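NAD-dependent epimerase/dehydratase (PDB 4HNG) probably binds NAD(P) through a Rossmann-type domain and may act as an epimerase or dehydratase on an as yet unidentified substrate. Local coordinates at residues 7-12 / 69-74. Sequence-based numbering, arbitrary orientation.
Sequences YITILG and QAVTNA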
ATOM      1  N   TYR A   7     -10.501 -11.840   6.317  1.00 35.99           N
ATOM      2  CA  TYR A   7     -10.060 -12.146   4.961  1.00 30.16           C
ATOM      3  C   TYR A   7      -9.496 -10.920   4.273  1.00 28.56           C
ATOM      4  O   TYR A   7     -10.211  -9.928   4.086  1.00 31.18           O
ATOM      5  CB  TYR A   7     -11.203 -12.722   4.124  1.00 34.25           C
ATOM      6  CG  TYR A   7     -11.849 -13.937   4.746  1.00 42.64           C
ATOM      7  CD1 TYR A   7     -11.336 -15.206   4.525  1.00 45.38           C
ATOM      8  CD2 TYR A   7     -12.963 -13.813   5.563  1.00 42.74           C
ATOM      9  CE1 TYR A   7     -11.917 -16.324   5.099  1.00 42.80           C
ATOM     10  CE2 TYR A   7     -13.552 -14.920   6.137  1.00 54.66           C
ATOM     11  CZ  TYR A   7     -13.025 -16.173   5.903  1.00 51.28           C
ATOM     12  OH  TYR A   7     -13.619 -17.277   6.478  1.00 53.74           O
ATOM     13  N   ILE A   8      -8.219 -10.998   3.919  1.00 26.42           N
ATOM     14  CA  ILE A   8      -7.538  -9.933   3.197  1.00 23.60           C
ATOM     15  C   ILE A   8      -6.991 -10.440   1.874  1.00 25.88           C
ATOM     16  O   ILE A   8      -6.403 -11.518   1.803  1.00 26.95           O
ATOM     17  CB  ILE A   8      -6.406  -9.306   4.054  1.00 24.35           C
ATOM     18  CG1 ILE A   8      -5.708  -8.185   3.293  1.00 27.52           C
ATOM     19  CG2 ILE A   8      -5.392 -10.365   4.480  1.00 25.35           C
ATOM     20  CD1 ILE A   8      -4.801  -7.336   4.174  1.00 26.89           C
ATOM     21  N   THR A   9      -7.188  -9.655   0.819  1.00 24.37           N
ATOM     22  CA  THR A   9      -6.497  -9.892  -0.437  1.00 23.07           C
ATOM     23  C   THR A   9      -5.413  -8.842  -0.662  1.00 20.59           C
ATOM     24  O   THR A   9      -5.667  -7.639  -0.577  1.00 23.72           O
ATOM     25  CB  THR A   9      -7.463  -9.897  -1.623  1.00 24.04           C
ATOM     26  OG1 THR A   9      -8.361 -11.010  -1.488  1.00 27.60           O
ATOM     27  CG2 THR A   9      -6.700 -10.045  -2.921  1.00 24.05           C
ATOM     28  N   ILE A  10      -4.210  -9.330  -0.923  1.00 22.11           N
ATOM     29  CA  ILE A  10      -3.060  -8.473  -1.171  1.00 19.42           C
ATOM     30  C   ILE A  10      -2.759  -8.455  -2.657  1.00 22.92           C
ATOM     31  O   ILE A  10      -2.354  -9.462  -3.229  1.00 24.98           O
ATOM     32  CB  ILE A  10      -1.847  -8.967  -0.376  1.00 23.41           C
ATOM     33  CG1 ILE A  10      -2.142  -8.810   1.123  1.00 24.93           C
ATOM     34  CG2 ILE A  10      -0.582  -8.207  -0.794  1.00 23.80           C
ATOM     35  CD1 ILE A  10      -1.077  -9.399   2.037  1.00 26.91           C
ATOM     36  N   LEU A  11      -3.007  -7.310  -3.279  1.00 21.83           N
ATOM     37  CA  LEU A  11      -2.732  -7.114  -4.696  1.00 19.51           C
ATOM     38  C   LEU A  11      -1.321  -6.565  -4.831  1.00 25.72           C
ATOM     39  O   LEU A  11      -0.924  -5.686  -4.067  1.00 29.66           O
ATOM     40  CB  LEU A  11      -3.757  -6.150  -5.294  1.00 21.48           C
ATOM     41  CG  LEU A  11      -5.221  -6.565  -5.151  1.00 22.06           C
ATOM     42  CD1 LEU A  11      -6.140  -5.551  -5.796  1.00 27.38           C
ATOM     43  CD2 LEU A  11      -5.416  -7.943  -5.791  1.00 23.57           C
ATOM     44  N   GLY A  12      -0.553  -7.099  -5.772  1.00 25.88           N
ATOM     45  CA  GLY A  12       0.847  -6.735  -5.889  1.00 25.89           C
ATOM     46  C   GLY A  12       1.677  -7.428  -4.821  1.00 30.87           C
ATOM     47  O   GLY A  12       2.577  -6.841  -4.225  1.00 25.93           O
ATOM     48  N   GLN A  69     -11.701 -13.159  -9.035  1.00 35.72           N
ATOM     49  CA  GLN A  69     -11.548 -14.343  -8.194  1.00 40.37           C
ATOM     50  C   GLN A  69     -10.789 -14.001  -6.914  1.00 37.56           C
ATOM     51  O   GLN A  69     -11.211 -14.368  -5.814  1.00 37.89           O
ATOM     52  CB  GLN A  69     -10.820 -15.462  -8.947  1.00 41.28           C
ATOM     53  CG  GLN A  69     -10.636 -16.734  -8.133  1.00 50.63           C
ATOM     54  CD  GLN A  69      -9.848 -17.807  -8.872  1.00 54.53           C
ATOM     55  OE1 GLN A  69      -9.748 -17.794 -10.101  1.00 53.84           O
ATOM     56  NE2 GLN A  69      -9.281 -18.742  -8.118  1.00 57.12           N
ATOM     57  N   ALA A  70      -9.679 -13.286  -7.065  1.00 31.19           N
ATOM     58  CA  ALA A  70      -8.813 -12.960  -5.935  1.00 33.82           C
ATOM     59  C   ALA A  70      -9.490 -12.098  -4.875  1.00 33.56           C
ATOM     60  O   ALA A  70      -9.216 -12.245  -3.687  1.00 30.41           O
ATOM     61  CB  ALA A  70      -7.532 -12.296  -6.420  1.00 30.83           C
ATOM     62  N   VAL A  71     -10.380 -11.205  -5.290  1.00 29.57           N
ATOM     63  CA  VAL A  71     -11.028 -10.314  -4.331  1.00 30.22           C
ATOM     64  C   VAL A  71     -12.410 -10.783  -3.864  1.00 29.53           C
ATOM     65  O   VAL A  71     -13.005 -10.168  -2.976  1.00 33.58           O
ATOM     66  CB  VAL A  71     -11.098  -8.854  -4.855  1.00 27.72           C
ATOM     67  CG1 VAL A  71      -9.713  -8.356  -5.219  1.00 30.37           C
ATOM     68  CG2 VAL A  71     -12.062  -8.743  -6.045  1.00 29.77           C
ATOM     69  N   THR A  72     -12.925 -11.868  -4.442  1.00 30.14           N
ATOM     70  CA  THR A  72     -14.223 -12.391  -4.008  1.00 37.42           C
ATOM     71  C   THR A  72     -14.197 -12.677  -2.508  1.00 40.77           C
ATOM     72  O   THR A  72     -13.271 -13.309  -2.006  1.00 40.41           O
ATOM     73  CB  THR A  72     -14.626 -13.666  -4.775  1.00 41.13           C
ATOM     74  OG1 THR A  72     -14.727 -13.376  -6.175  1.00 46.01           O
ATOM     75  CG2 THR A  72     -15.968 -14.193  -4.278  1.00 42.32           C
ATOM     76  N   ASN A  73     -15.207 -12.196  -1.791  1.00 43.06           N
ATOM     77  CA  ASN A  73     -15.280 -12.407  -0.344  1.00 52.23           C
ATOM     78  C   ASN A  73     -14.093 -11.848   0.461  1.00 48.07           C
ATOM     79  O   ASN A  73     -13.873 -12.240   1.607  1.00 42.09           O
ATOM     80  CB  ASN A  73     -15.472 -13.894  -0.023  1.00 54.67           C
ATOM     81  CG  ASN A  73     -16.775 -14.450  -0.576  1.00 61.80           C
ATOM     82  OD1 ASN A  73     -17.828 -13.813  -0.488  1.00 57.62           O
ATOM     83  ND2 ASN A  73     -16.708 -15.646  -1.150  1.00 61.91           N
ATOM     84  N   ALA A  74     -13.323 -10.942  -0.131  1.00 38.78           N
ATOM     85  CA  ALA A  74     -12.333 -10.215   0.648  1.00 32.72           C
ATOM     86  C   ALA A  74     -13.087  -9.257   1.554  1.00 35.91           C
ATOM     87  O   ALA A  74     -14.106  -8.694   1.153  1.00 40.14           O
ATOM     88  CB  ALA A  74     -11.375  -9.433  -0.262  1.00 28.49           C
TER
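Thr9, in the middle of strand 7-11, gives its hydroxyl hydrogen to the carbonyl of Ala70 in the last turn of helix 64-71, with OG1 2.7 Å from Ala70 O. The C=O...OG1 angle is 145°, and the donor stands 29° off the carbonyl plane. With chi1 at -65°, OG1 lies beside the backbone N and CG2 anti to it. OG1 makes the hydrogen bond and lies 3.6 Å from Ala74 CB. CG2, also near the Ala70 carbonyl, packs 4.1 Å from Val71 CG1 and 4.2 Å from Ala70 CB. Swapping in a valine would take away the hydroxyl and would probably leave the carbonyl of buried Ala70 without this donor. Leu11 prolongs the apolar side more loosely, its CD2 4.4 Å from Val71 CG1, and Tyr36 of the neighbouring strand touches both Leu11 and Ala70. The chain leaves the helix through a type II turn, Val71 to Ala74, closed by Ala74 N on Val71 O at 3.0 Å. Here the contact opens to solvent: Tyr7 CB rests 3.7 Å from Asn73 O, but the ring leads away to meet His32, and the Asn73 amide also turns outward. Beyond the turn, Val76 forms backbone hydrogen bonds with Tyr7 and Thr9 as strand 76-79 pairs in parallel with strand 7-11. Strand 54-58, helix 64-71 and strand 76-79 form a beta-alpha-beta crossover that places strand 76-79 across strand 7-11 from strand 32-37, as in the Rossmann fold of NAD(P)-binding domains.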